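Local coordinates for protein beta-N-acetylglucosaminidase (Thermotoga maritima, PDB 3WO8) that probably hydrolyses terminal non-reducing N-acetyl-D-hexosamine residues from N-acetyl-beta-D-hexosaminides, as a TIM-barrel glycosidase of glycosyl hydrolase family 3, at residues B[267-272]-B[292-297]; B[271-276]-B[282-287]; B[17-22]-B[314-319]; B[241-246]-B[251-256]. All coordinates share one frame; numbering follows the deposited sequence.

All four contacts lie in the TIM-barrel part of the chain. Interactions 1 and 2 share Glu-271 and Ile-272 of helix 269-279, and their centres are about 8 Å apart. Strands 20-24, 283-286 and 253-257 stand side by side in the parallel sheet, so interactions 2, 3 and 4 reach the same barrel wall, with interaction 2 about 11 Å from interaction 3 and 13 Å from interaction 4, centre to centre. Along the chain, interaction 4 closes first and interactions 2 and 1 follow, all inside the long loop closed by interaction 3. Interaction 3 brings the turn before the first strand against helix 310-326, and Asn-282, bonded to Ser-316 and Arg-244, links interactions 2, 3 and 4.

Interaction 1. Residues B[267-272]-B[292-297]; sequences FSVEEI and LPVYYE
The phenolic OH of Tyr-295 is met by two methyl groups of Ile-272: CG2 lies 3.3 Å from Tyr-295 OH, and the CD1 of the same isoleucine 3.4 Å from it. Ile-272 CG2 lies at the edge of the ring, near its plane, and also touches Tyr-295 CE2 at 3.7 Å. Val-269, one helical turn earlier, takes a face instead. Its CG1 stands 3.8 Å from the ring centroid of Tyr-295 and only 3° off the ring normal, a CH-pi contact with the methyl almost exactly over the centre. The valine torsion accounts for this: with CG1 opposite the backbone N (chi1 177°), that methyl is carried over the ring while the other branch, CG2, reaches Tyr-295 CE1 at 3.8 Å. CG2 also makes a looser contact with CG1 of Val-294. Two residues of helix 269-279 thus restrict the ring from different directions, one above it and one at its rim. The start of that helix is fixed by a capping box, in which Ser-268 OG accepts weak bonds from the backbone N of Glu-270 and Glu-271, and Ser-268 N returns a bond to the Glu-271 carboxylate that is modelled too short to be taken at face value. The contact joins the first turns of helices 269-279 and 292-304, two successive helices on the outside of the TIM barrel. Tyr-295 lies between them and the wall, touching Met-258 from the loop after strand 253-257, Leu-286 of strand 283-286 and Phe-20 of strand 20-24.

Interaction 2. Residues B[271-276]-B[282-287]; sequences EIVSLF and NMILLG
Phe-276 and Ile-284 pack helix 269-279 onto strand 283-286, the second half of a beta-alpha-beta crossover that begins with strand 253-257 in the TIM barrel. The axes of helix 271-276 and strand 283-286 run at 147°, roughly antiparallel, and 9.8 Å apart, as expected where the chain leaves the helix and turns back into the wall. The CB of Phe-276 points at the strand, and with CG set opposite the backbone N (chi1 174°) the ring continues in that direction. Going outward, CD2 meets Ile-284 CG1 at 3.7 Å. CE2 comes next and touches both that CG1 and the carbonyl of Met-283, lying 3.3 Å from Met-283 O. At the tip, CZ reaches the backbone itself, 3.0 Å from Met-283 O and 3.6 Å from Asn-282 N. These three partners stand oblique to the ring, whereas Met-283 N lies at its edge, in plane. The phenylalanine and isoleucine side chains slide past each other in opposite directions, and the ring also touches Ser-255, so it spans two neighbouring strands. A valine in place of Phe-276 would probably be too short to reach the strand backbone, opening a gap beside Met-283 and leaving Ile-284 CG1 without its aromatic neighbour. On the helix side, Glu-271 O accepts from both Leu-275 N and Ser-274 OG, the hydroxyl coming from above the carbonyl plane. A turn before Phe-276 the packing is looser and the side chains are roughly perpendicular, with Val-273 CG1 4.2 Å from Ile-284 CD1.

Interaction 3. Residues B[17-22]-B[314-319]; sequences GKLFFC and ERSIRT
Apolar packing carries the contact between Leu-19 and helix 310-326, and the two branches of the leucine divide the work. Its CD1 rests 3.5 Å from Ser-316 CB, while CD2 lies 3.7 Å from CG1 of Ile-317, the two side chains meeting at about a right angle. Ile-317 points CG1 opposite its own carbonyl carbon (chi1 -71°), which lets that one methylene also touch Lys-18 CB at 4.1 Å. The rest of the lysine bends at chi2 and leads away, along Val-320 and Glu-321 of the same helix.

The polar bonds lie within a segment or lead to residues outside the pair. Ser-316 gives Leu-19 its CB, and its OG is turned to other partners, accepting from Asn-282 ND2 and bonding to Lys-312 O. A backbone bond of 3.1 Å from Phe-20 N to Gly-17 O closes the 3-10 turn that presents Lys-18 and Leu-19 to the helix.

Strand 20-24 starts directly after this turn and pairs with strand 283-286. Helix 310-326, which follows the eighth strand and helix 292-304, packs across the N-terminal ends of strands of the (beta/alpha)8 barrel, here against the turn leading into the first.

Interaction 4. Residues B[241-246]-B[251-256]; sequences DVLREK and GLVISD
Arg-244 and Val-253 approach from opposite directions, so that the guanidinium meets the valine with a face and the backbone of Gly-251 with an edge. Over the face lies Val-253 CG2, 3.2 Å from Arg-244 NH2. At the edge, Arg-244 NH1 donates to Gly-251 O over 2.7 Å, with an N-H...O angle of 175°. The oxygen is only 1° out of the guanidinium plane and the donor lies in the carbonyl plane, so the bond is short, straight and in the plane of both flat groups. A bend at chi2 (-107°) in the arginine chain brings the planar group to this position. Arg-244 NH2 has its own acceptors, Asn-282 OD1 and Gly-280 O, which together with Gly-251 O hold the group in its rotation. Leu-243, the preceding residue, points at the strand and meets Val-253 tip to tip, its CD2 3.6 Å from Val-253 CG2. That one valine methyl therefore faces both an apolar tip and a cationic plane. A methionine replacing Arg-244 would probably leave Gly-251 O without the NH1 donor, Asn-282 OD1 with one donor fewer, and Val-253 without the flat group over its methyl. On the helix side, a bond of 3.0 Å from Lys-246 N to Asp-241 O closes a wider pi-type turn. The contact joins helix 236-247 to strand 253-257, which follows it in the barrel. The strand lies between strands 216-219 and 283-286, while Leu-243 also packs on Phe-173 of strand 167-173.

Interaction 1. Residues B[267-272]-B[292-297]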
loop_
_atom_site.group_PDB
_atom_site.type_symbol
_atom_site.label_atom_id
_atom_site.label_comp_id
_atom_site.label_asym_id
_atom_site.label_seq_id
_atom_site.Cartn_x
_atom_site.Cartn_y
_atom_site.Cartn_z
ATOM N N PHE B 267 -30.865 21.357 13.635
ATOM C CA PHE B 267 -31.854 20.319 13.878
ATOM C C PHE B 267 -31.322 19.542 15.022
ATOM O O PHE B 267 -30.122 19.565 15.276
ATOM C CB PHE B 267 -32.036 19.387 12.640
ATOM C CG PHE B 267 -32.580 20.115 11.426
ATOM C CD1 PHE B 267 -31.729 20.791 10.566
ATOM C CD2 PHE B 267 -33.951 20.211 11.208
ATOM C CE1 PHE B 267 -32.227 21.527 9.496
ATOM C CE2 PHE B 267 -34.448 20.943 10.135
ATOM C CZ PHE B 267 -33.588 21.605 9.274
ATOM N N SER B 268 -32.214 18.848 15.704
ATOM C CA SER B 268 -31.868 18.101 16.885
ATOM C C SER B 268 -31.832 16.650 16.505
ATOM O O SER B 268 -32.537 16.232 15.566
ATOM C CB SER B 268 -32.937 18.309 17.985
ATOM O OG SER B 268 -34.047 17.394 17.917
ATOM N N VAL B 269 -31.079 15.866 17.272
ATOM C CA VAL B 269 -31.001 14.428 17.024
ATOM C C VAL B 269 -32.356 13.822 16.660
ATOM O O VAL B 269 -32.474 13.063 15.696
ATOM C CB VAL B 269 -30.423 13.677 18.226
ATOM C CG1 VAL B 269 -30.416 12.178 17.967
ATOM C CG2 VAL B 269 -28.997 14.148 18.505
ATOM N N GLU B 270 -33.368 14.204 17.417
ATOM C CA GLU B 270 -34.735 13.670 17.287
ATOM C C GLU B 270 -35.344 13.999 15.926
ATOM O O GLU B 270 -35.849 13.120 15.242
ATOM C CB GLU B 270 -35.608 14.248 18.423
ATOM C CG GLU B 270 -36.869 13.473 18.772
ATOM C CD GLU B 270 -38.001 14.386 19.250
ATOM O OE1 GLU B 270 -38.476 15.209 18.431
ATOM O OE2 GLU B 270 -38.425 14.284 20.429
ATOM N N GLU B 271 -35.294 15.269 15.558
ATOM C CA GLU B 271 -35.713 15.705 14.243
ATOM C C GLU B 271 -34.880 14.987 13.170
ATOM O O GLU B 271 -35.402 14.565 12.142
ATOM C CB GLU B 271 -35.532 17.232 14.085
ATOM C CG GLU B 271 -36.365 18.146 15.008
ATOM C CD GLU B 271 -35.733 19.529 15.186
ATOM O OE1 GLU B 271 -36.365 20.562 14.869
ATOM O OE2 GLU B 271 -34.562 19.581 15.622
ATOM N N ILE B 272 -33.580 14.855 13.421
ATOM C CA ILE B 272 -32.647 14.294 12.457
ATOM C C ILE B 272 -33.019 12.853 12.123
ATOM O O ILE B 272 -33.301 12.539 10.973
ATOM C CB ILE B 272 -31.203 14.420 12.988
ATOM C CG1 ILE B 272 -30.685 15.849 12.740
ATOM C CG2 ILE B 272 -30.267 13.417 12.329
ATOM C CD1 ILE B 272 -29.301 16.152 13.303
ATOM N N LEU B 292 -23.376 7.114 19.043
ATOM C CA LEU B 292 -24.294 6.050 18.665
ATOM C C LEU B 292 -25.312 5.846 19.734
ATOM O O LEU B 292 -26.501 5.909 19.442
ATOM C CB LEU B 292 -23.586 4.726 18.351
ATOM C CG LEU B 292 -24.493 3.642 17.748
ATOM C CD1 LEU B 292 -25.114 4.075 16.424
ATOM C CD2 LEU B 292 -23.736 2.341 17.551
ATOM N N PRO B 293 -24.858 5.622 20.981
ATOM C CA PRO B 293 -25.822 5.394 22.046
ATOM C C PRO B 293 -26.947 6.425 21.989
ATOM O O PRO B 293 -28.104 6.031 21.892
ATOM C CB PRO B 293 -24.982 5.536 23.322
ATOM C CG PRO B 293 -23.605 5.164 22.907
ATOM C CD PRO B 293 -23.492 5.772 21.532
ATOM N N VAL B 294 -26.610 7.716 21.972
ATOM C CA VAL B 294 -27.635 8.765 21.905
ATOM C C VAL B 294 -28.525 8.548 20.681
ATOM O O VAL B 294 -29.757 8.382 20.789
ATOM C CB VAL B 294 -27.017 10.173 21.840
ATOM C CG1 VAL B 294 -28.084 11.229 21.539
ATOM C CG2 VAL B 294 -26.241 10.496 23.126
ATOM N N TYR B 295 -27.899 8.513 19.511
ATOM C CA TYR B 295 -28.671 8.371 18.278
ATOM C C TYR B 295 -29.496 7.092 18.299
ATOM O O TYR B 295 -30.639 7.060 17.815
ATOM C CB TYR B 295 -27.766 8.425 17.058
ATOM C CG TYR B 295 -27.713 9.777 16.378
ATOM C CD1 TYR B 295 -26.884 10.794 16.828
ATOM C CD2 TYR B 295 -28.470 10.019 15.261
ATOM C CE1 TYR B 295 -26.827 12.023 16.173
ATOM C CE2 TYR B 295 -28.412 11.231 14.592
ATOM C CZ TYR B 295 -27.600 12.237 15.044
ATOM O OH TYR B 295 -27.597 13.445 14.345
ATOM N N TYR B 296 -28.949 6.045 18.899
ATOM C CA TYR B 296 -29.629 4.757 18.840
ATOM C C TYR B 296 -30.886 4.775 19.676
ATOM O O TYR B 296 -31.919 4.246 19.249
ATOM C CB TYR B 296 -28.730 3.631 19.309
ATOM C CG TYR B 296 -29.365 2.235 19.273
ATOM C CD1 TYR B 296 -30.196 1.764 20.315
ATOM C CD2 TYR B 296 -29.104 1.372 18.215
ATOM C CE1 TYR B 296 -30.739 0.471 20.276
ATOM C CE2 TYR B 296 -29.647 0.092 18.169
ATOM C CZ TYR B 296 -30.449 -0.360 19.199
ATOM O OH TYR B 296 -30.950 -1.637 19.123
ATOM N N GLU B 297 -30.789 5.350 20.875
ATOM C CA GLU B 297 -31.915 5.325 21.823
ATOM C C GLU B 297 -32.971 6.375 21.442
ATOM O O GLU B 297 -34.170 6.127 21.634
ATOM C CB GLU B 297 -31.459 5.392 23.286
ATOM C CG GLU B 297 -30.695 6.656 23.677
ATOM C CD GLU B 297 -29.755 6.483 24.888
ATOM O OE1 GLU B 297 -28.831 5.611 24.873
ATOM O OE2 GLU B 297 -29.942 7.259 25.858
#

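Interaction 2. Residues B[271-276]-B[282-287]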
loop_
_atom_site.group_PDB
_atom_site.type_symbol
_atom_site.label_atom_id
_atom_site.label_comp_id
_atom_site.label_asym_id
_atom_site.label_seq_id
_atom_site.Cartn_x
_atom_site.Cartn_y
_atom_site.Cartn_z
ATOM N N GLU B 271 -35.294 15.269 15.558
ATOM C CA GLU B 271 -35.713 15.705 14.243
ATOM C C GLU B 271 -34.880 14.987 13.170
ATOM O O GLU B 271 -35.402 14.565 12.142
ATOM C CB GLU B 271 -35.532 17.232 14.085
ATOM C CG GLU B 271 -36.365 18.146 15.008
ATOM C CD GLU B 271 -35.733 19.529 15.186
ATOM O OE1 GLU B 271 -36.365 20.562 14.869
ATOM O OE2 GLU B 271 -34.562 19.581 15.622
ATOM N N ILE B 272 -33.580 14.855 13.421
ATOM C CA ILE B 272 -32.647 14.294 12.457
ATOM C C ILE B 272 -33.019 12.853 12.123
ATOM O O ILE B 272 -33.301 12.539 10.973
ATOM C CB ILE B 272 -31.203 14.420 12.988
ATOM C CG1 ILE B 272 -30.685 15.849 12.740
ATOM C CG2 ILE B 272 -30.267 13.417 12.329
ATOM C CD1 ILE B 272 -29.301 16.152 13.303
ATOM N N VAL B 273 -33.038 11.991 13.131
ATOM C CA VAL B 273 -33.401 10.572 12.943
ATOM C C VAL B 273 -34.747 10.438 12.231
ATOM O O VAL B 273 -34.917 9.600 11.339
ATOM C CB VAL B 273 -33.503 9.818 14.295
ATOM C CG1 VAL B 273 -33.841 8.348 14.107
ATOM C CG2 VAL B 273 -32.202 9.914 15.080
ATOM N N SER B 274 -35.699 11.265 12.648
ATOM C CA SER B 274 -37.054 11.239 12.100
ATOM C C SER B 274 -37.137 11.765 10.674
ATOM O O SER B 274 -37.674 11.111 9.812
ATOM C CB SER B 274 -38.010 12.052 12.985
ATOM O OG SER B 274 -38.006 13.430 12.616
ATOM N N LEU B 275 -36.628 12.950 10.418
ATOM C CA LEU B 275 -36.823 13.527 9.114
ATOM C C LEU B 275 -36.183 12.642 8.067
ATOM O O LEU B 275 -36.762 12.397 7.004
ATOM C CB LEU B 275 -36.271 14.948 9.066
ATOM C CG LEU B 275 -36.999 15.852 10.070
ATOM C CD1 LEU B 275 -36.375 17.230 10.128
ATOM C CD2 LEU B 275 -38.488 15.946 9.764
ATOM N N PHE B 276 -35.003 12.126 8.400
ATOM C CA PHE B 276 -34.230 11.303 7.475
ATOM C C PHE B 276 -34.948 9.986 7.182
ATOM O O PHE B 276 -35.337 9.728 6.035
ATOM C CB PHE B 276 -32.821 11.073 8.038
ATOM C CG PHE B 276 -31.991 10.126 7.240
ATOM C CD1 PHE B 276 -31.348 10.549 6.088
ATOM C CD2 PHE B 276 -31.836 8.805 7.663
ATOM C CE1 PHE B 276 -30.577 9.674 5.344
ATOM C CE2 PHE B 276 -31.061 7.927 6.935
ATOM C CZ PHE B 276 -30.421 8.363 5.773
ATOM N N ASN B 282 -32.033 5.415 4.484
ATOM C CA ASN B 282 -31.912 4.131 5.113
ATOM C C ASN B 282 -30.884 4.115 6.205
ATOM O O ASN B 282 -31.195 3.727 7.329
ATOM C CB ASN B 282 -31.546 3.072 4.075
ATOM C CG ASN B 282 -32.539 3.006 2.934
ATOM O OD1 ASN B 282 -32.183 3.213 1.779
ATOM N ND2 ASN B 282 -33.776 2.708 3.254
ATOM N N MET B 283 -29.643 4.495 5.894
ATOM C CA MET B 283 -28.604 4.447 6.932
ATOM C C MET B 283 -28.196 5.831 7.358
ATOM O O MET B 283 -27.983 6.728 6.540
ATOM C CB MET B 283 -27.372 3.619 6.522
ATOM C CG MET B 283 -27.649 2.129 6.386
ATOM S SD MET B 283 -26.216 1.255 5.742
ATOM C CE MET B 283 -25.530 0.708 7.339
ATOM N N ILE B 284 -28.127 5.972 8.669
ATOM C CA ILE B 284 -27.682 7.204 9.316
ATOM C C ILE B 284 -26.186 7.060 9.567
ATOM O O ILE B 284 -25.728 6.084 10.184
ATOM C CB ILE B 284 -28.375 7.414 10.682
ATOM C CG1 ILE B 284 -29.891 7.594 10.516
ATOM C CG2 ILE B 284 -27.825 8.632 11.370
ATOM C CD1 ILE B 284 -30.646 7.144 11.746
ATOM N N LEU B 285 -25.447 8.034 9.084
ATOM C CA LEU B 285 -24.022 8.030 9.218
ATOM C C LEU B 285 -23.646 8.931 10.385
ATOM O O LEU B 285 -23.875 10.162 10.375
ATOM C CB LEU B 285 -23.354 8.540 7.932
ATOM C CG LEU B 285 -21.842 8.696 8.016
ATOM C CD1 LEU B 285 -21.192 7.394 8.463
ATOM C CD2 LEU B 285 -21.258 9.234 6.713
ATOM N N LEU B 286 -23.048 8.291 11.382
ATOM C CA LEU B 286 -22.385 8.967 12.459
ATOM C C LEU B 286 -20.843 8.967 12.204
ATOM O O LEU B 286 -20.130 7.977 12.451
ATOM C CB LEU B 286 -22.773 8.304 13.782
ATOM C CG LEU B 286 -24.282 8.162 14.070
ATOM C CD1 LEU B 286 -24.539 7.572 15.467
ATOM C CD2 LEU B 286 -25.037 9.478 13.896
ATOM N N GLY B 287 -20.346 10.094 11.698
ATOM C CA GLY B 287 -18.919 10.357 11.651
ATOM C C GLY B 287 -18.158 9.849 12.871
ATOM O O GLY B 287 -17.031 9.356 12.742
#

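Interaction 3. Residues B[17-22]-B[314-319]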
loop_
_atom_site.group_PDB
_atom_site.type_symbol
_atom_site.label_atom_id
_atom_site.label_comp_id
_atom_site.label_asym_id
_atom_site.label_seq_id
_atom_site.Cartn_x
_atom_site.Cartn_y
_atom_site.Cartn_z
ATOM N N GLY B 17 -29.674 -2.054 14.362
ATOM C CA GLY B 17 -28.262 -1.763 14.110
ATOM C C GLY B 17 -28.001 -1.590 12.614
ATOM O O GLY B 17 -27.104 -0.822 12.219
ATOM N N LYS B 18 -28.805 -2.281 11.791
ATOM C CA LYS B 18 -28.789 -2.100 10.337
ATOM C C LYS B 18 -28.938 -0.653 9.875
ATOM O O LYS B 18 -28.541 -0.334 8.757
ATOM C CB LYS B 18 -29.886 -2.925 9.657
ATOM C CG LYS B 18 -29.475 -4.296 9.192
ATOM C CD LYS B 18 -29.004 -5.183 10.333
ATOM C CE LYS B 18 -28.424 -6.470 9.773
ATOM N NZ LYS B 18 -27.979 -7.370 10.861
ATOM N N LEU B 19 -29.510 0.214 10.705
ATOM C CA LEU B 19 -29.757 1.603 10.294
ATOM C C LEU B 19 -28.598 2.548 10.471
ATOM O O LEU B 19 -28.674 3.724 10.056
ATOM C CB LEU B 19 -30.986 2.163 11.006
ATOM C CG LEU B 19 -32.292 1.893 10.258
ATOM C CD1 LEU B 19 -32.087 1.429 8.815
ATOM C CD2 LEU B 19 -33.091 0.830 10.966
ATOM N N PHE B 20 -27.502 2.036 11.027
ATOM C CA PHE B 20 -26.407 2.898 11.390
ATOM C C PHE B 20 -25.065 2.582 10.743
ATOM O O PHE B 20 -24.637 1.426 10.683
ATOM C CB PHE B 20 -26.268 2.858 12.889
ATOM C CG PHE B 20 -27.334 3.628 13.607
ATOM C CD1 PHE B 20 -27.376 5.020 13.522
ATOM C CD2 PHE B 20 -28.288 2.968 14.374
ATOM C CE1 PHE B 20 -28.352 5.735 14.181
ATOM C CE2 PHE B 20 -29.255 3.683 15.045
ATOM C CZ PHE B 20 -29.293 5.062 14.941
ATOM N N PHE B 21 -24.428 3.659 10.287
ATOM C CA PHE B 21 -23.071 3.682 9.787
ATOM C C PHE B 21 -22.173 4.576 10.694
ATOM O O PHE B 21 -22.434 5.749 10.880
ATOM C CB PHE B 21 -23.058 4.196 8.329
ATOM C CG PHE B 21 -22.128 3.422 7.433
ATOM C CD1 PHE B 21 -20.782 3.303 7.751
ATOM C CD2 PHE B 21 -22.609 2.762 6.310
ATOM C CE1 PHE B 21 -19.931 2.561 6.953
ATOM C CE2 PHE B 21 -21.758 2.037 5.502
ATOM C CZ PHE B 21 -20.416 1.944 5.816
ATOM N N CYS B 22 -21.103 4.016 11.240
ATOM C CA CYS B 22 -20.313 4.709 12.262
ATOM C C CYS B 22 -18.862 4.773 11.862
ATOM O O CYS B 22 -18.317 3.806 11.357
ATOM C CB CYS B 22 -20.436 3.996 13.614
ATOM S SG CYS B 22 -22.127 3.999 14.280
ATOM N N GLU B 314 -38.543 -0.934 8.996
ATOM C CA GLU B 314 -38.467 -2.330 8.519
ATOM C C GLU B 314 -38.110 -2.460 7.040
ATOM O O GLU B 314 -37.524 -3.456 6.639
ATOM C CB GLU B 314 -39.774 -3.080 8.770
ATOM C CG GLU B 314 -39.906 -3.696 10.153
ATOM C CD GLU B 314 -41.209 -4.478 10.299
ATOM O OE1 GLU B 314 -42.205 -3.900 10.789
ATOM O OE2 GLU B 314 -41.252 -5.666 9.895
ATOM N N ARG B 315 -38.476 -1.466 6.243
ATOM C CA ARG B 315 -38.152 -1.436 4.823
ATOM C C ARG B 315 -36.670 -1.188 4.645
ATOM O O ARG B 315 -36.009 -1.764 3.806
ATOM C CB ARG B 315 -38.874 -0.270 4.164
ATOM C CG ARG B 315 -39.439 -0.573 2.803
ATOM C CD ARG B 315 -40.956 -0.744 2.880
ATOM N NE ARG B 315 -41.587 -0.167 1.698
ATOM C CZ ARG B 315 -41.734 1.141 1.463
ATOM N NH1 ARG B 315 -42.317 1.527 0.336
ATOM N NH2 ARG B 315 -41.311 2.061 2.334
ATOM N N SER B 316 -36.177 -0.241 5.424
ATOM C CA SER B 316 -34.776 0.118 5.406
ATOM C C SER B 316 -33.975 -1.086 5.883
ATOM O O SER B 316 -33.022 -1.485 5.238
ATOM C CB SER B 316 -34.523 1.361 6.273
ATOM O OG SER B 316 -34.952 2.553 5.617
ATOM N N ILE B 317 -34.399 -1.716 6.967
ATOM C CA ILE B 317 -33.675 -2.898 7.429
ATOM C C ILE B 317 -33.525 -3.950 6.328
ATOM O O ILE B 317 -32.527 -4.653 6.264
ATOM C CB ILE B 317 -34.280 -3.502 8.695
ATOM C CG1 ILE B 317 -34.012 -2.574 9.880
ATOM C CG2 ILE B 317 -33.647 -4.847 8.994
ATOM C CD1 ILE B 317 -34.902 -2.818 11.074
ATOM N N ARG B 318 -34.506 -4.031 5.455
ATOM C CA ARG B 318 -34.485 -5.025 4.404
ATOM C C ARG B 318 -33.538 -4.598 3.288
ATOM O O ARG B 318 -32.703 -5.388 2.865
ATOM C CB ARG B 318 -35.904 -5.278 3.865
ATOM C CG ARG B 318 -36.243 -6.754 3.664
ATOM C CD ARG B 318 -37.749 -6.979 3.525
ATOM N NE ARG B 318 -38.486 -6.692 4.768
ATOM C CZ ARG B 318 -39.335 -5.670 4.975
ATOM N NH1 ARG B 318 -39.613 -4.764 4.026
ATOM N NH2 ARG B 318 -39.921 -5.554 6.168
ATOM N N THR B 319 -33.656 -3.357 2.829
ATOM C CA THR B 319 -32.726 -2.786 1.833
ATOM C C THR B 319 -31.242 -2.975 2.230
ATOM O O THR B 319 -30.393 -3.356 1.430
ATOM C CB THR B 319 -33.003 -1.285 1.638
ATOM O OG1 THR B 319 -34.356 -1.100 1.225
ATOM C CG2 THR B 319 -32.110 -0.692 0.572
#

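Interaction 4. Residues B[241-246]-B[251-256]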
loop_
_atom_site.group_PDB
_atom_site.type_symbol
_atom_site.label_atom_id
_atom_site.label_comp_id
_atom_site.label_asym_id
_atom_site.label_seq_id
_atom_site.Cartn_x
_atom_site.Cartn_y
_atom_site.Cartn_z
ATOM N N ASP B 241 -39.423 11.931 -3.251
ATOM C CA ASP B 241 -40.053 12.406 -4.486
ATOM C C ASP B 241 -39.094 12.442 -5.664
ATOM O O ASP B 241 -39.362 11.807 -6.677
ATOM C CB ASP B 241 -40.830 13.735 -4.274
ATOM C CG ASP B 241 -41.973 13.596 -3.207
ATOM O OD1 ASP B 241 -42.454 12.477 -2.899
ATOM O OD2 ASP B 241 -42.368 14.622 -2.642
ATOM N N VAL B 242 -37.974 13.142 -5.545
ATOM C CA VAL B 242 -36.995 13.161 -6.658
ATOM C C VAL B 242 -36.173 11.857 -6.849
ATOM O O VAL B 242 -35.799 11.530 -7.985
ATOM C CB VAL B 242 -36.043 14.360 -6.577
ATOM C CG1 VAL B 242 -35.049 14.152 -5.466
ATOM C CG2 VAL B 242 -35.283 14.554 -7.878
ATOM N N LEU B 243 -35.886 11.111 -5.779
ATOM C CA LEU B 243 -34.945 9.977 -5.914
ATOM C C LEU B 243 -35.647 8.644 -6.009
ATOM O O LEU B 243 -35.458 7.907 -6.986
ATOM C CB LEU B 243 -33.871 9.950 -4.795
ATOM C CG LEU B 243 -32.870 8.763 -4.754
ATOM C CD1 LEU B 243 -32.020 8.692 -6.010
ATOM C CD2 LEU B 243 -31.961 8.791 -3.548
ATOM N N ARG B 244 -36.432 8.318 -4.995
ATOM C CA ARG B 244 -37.120 7.021 -4.971
ATOM C C ARG B 244 -38.236 6.828 -6.003
ATOM O O ARG B 244 -38.484 5.682 -6.424
ATOM C CB ARG B 244 -37.724 6.771 -3.627
ATOM C CG ARG B 244 -36.696 6.774 -2.539
ATOM C CD ARG B 244 -36.467 5.388 -2.052
ATOM N NE ARG B 244 -35.564 5.400 -0.909
ATOM C CZ ARG B 244 -34.484 4.650 -0.786
ATOM N NH1 ARG B 244 -34.135 3.824 -1.745
ATOM N NH2 ARG B 244 -33.754 4.730 0.312
ATOM N N GLU B 245 -38.897 7.925 -6.390
ATOM C CA GLU B 245 -40.028 7.892 -7.344
ATOM C C GLU B 245 -39.612 8.375 -8.707
ATOM O O GLU B 245 -39.659 7.620 -9.682
ATOM C CB GLU B 245 -41.243 8.712 -6.851
ATOM C CG GLU B 245 -41.773 8.223 -5.507
ATOM C CD GLU B 245 -42.986 8.969 -4.973
ATOM O OE1 GLU B 245 -43.188 10.173 -5.259
ATOM O OE2 GLU B 245 -43.738 8.333 -4.214
ATOM N N LYS B 246 -39.219 9.633 -8.802
ATOM C CA LYS B 246 -38.929 10.183 -10.107
ATOM C C LYS B 246 -37.802 9.395 -10.798
ATOM O O LYS B 246 -37.939 9.021 -11.951
ATOM C CB LYS B 246 -38.595 11.660 -10.019
ATOM C CG LYS B 246 -38.667 12.345 -11.354
ATOM C CD LYS B 246 -38.279 13.803 -11.226
ATOM C CE LYS B 246 -38.683 14.617 -12.445
ATOM N NZ LYS B 246 -38.364 13.919 -13.733
ATOM N N GLY B 251 -32.668 1.350 -3.815
ATOM C CA GLY B 251 -31.504 0.822 -3.093
ATOM C C GLY B 251 -31.113 1.659 -1.892
ATOM O O GLY B 251 -31.908 2.408 -1.382
ATOM N N LEU B 252 -29.855 1.556 -1.486
ATOM C CA LEU B 252 -29.342 2.122 -0.226
ATOM C C LEU B 252 -29.118 3.622 -0.266
ATOM O O LEU B 252 -28.439 4.151 -1.130
ATOM C CB LEU B 252 -28.042 1.439 0.137
ATOM C CG LEU B 252 -27.667 1.421 1.600
ATOM C CD1 LEU B 252 -28.758 0.800 2.443
ATOM C CD2 LEU B 252 -26.409 0.593 1.780
ATOM N N VAL B 253 -29.760 4.312 0.653
ATOM C CA VAL B 253 -29.573 5.725 0.802
ATOM C C VAL B 253 -28.948 5.945 2.166
ATOM O O VAL B 253 -29.459 5.478 3.231
ATOM C CB VAL B 253 -30.879 6.502 0.675
ATOM C CG1 VAL B 253 -30.664 7.933 1.154
ATOM C CG2 VAL B 253 -31.333 6.501 -0.781
ATOM N N ILE B 254 -27.825 6.650 2.129
ATOM C CA ILE B 254 -27.070 6.851 3.330
ATOM C C ILE B 254 -26.946 8.332 3.528
ATOM O O ILE B 254 -26.836 9.096 2.562
ATOM C CB ILE B 254 -25.693 6.162 3.283
ATOM C CG1 ILE B 254 -25.090 6.159 4.686
ATOM C CG2 ILE B 254 -24.753 6.845 2.275
ATOM C CD1 ILE B 254 -23.724 5.516 4.780
ATOM N N SER B 255 -27.002 8.731 4.791
ATOM C CA SER B 255 -26.814 10.136 5.155
ATOM C C SER B 255 -25.341 10.548 5.054
ATOM O O SER B 255 -24.455 9.717 5.248
ATOM C CB SER B 255 -27.307 10.365 6.584
ATOM O OG SER B 255 -26.340 9.960 7.541
ATOM N N ASP B 256 -25.077 11.817 4.747
ATOM C CA ASP B 256 -23.762 12.367 5.015
ATOM C C ASP B 256 -23.704 12.386 6.552
ATOM O O ASP B 256 -24.705 12.024 7.204
ATOM C CB ASP B 256 -23.554 13.719 4.363
ATOM C CG ASP B 256 -22.074 14.053 4.199
ATOM O OD1 ASP B 256 -21.274 13.484 4.950
ATOM O OD2 ASP B 256 -21.676 14.854 3.334
#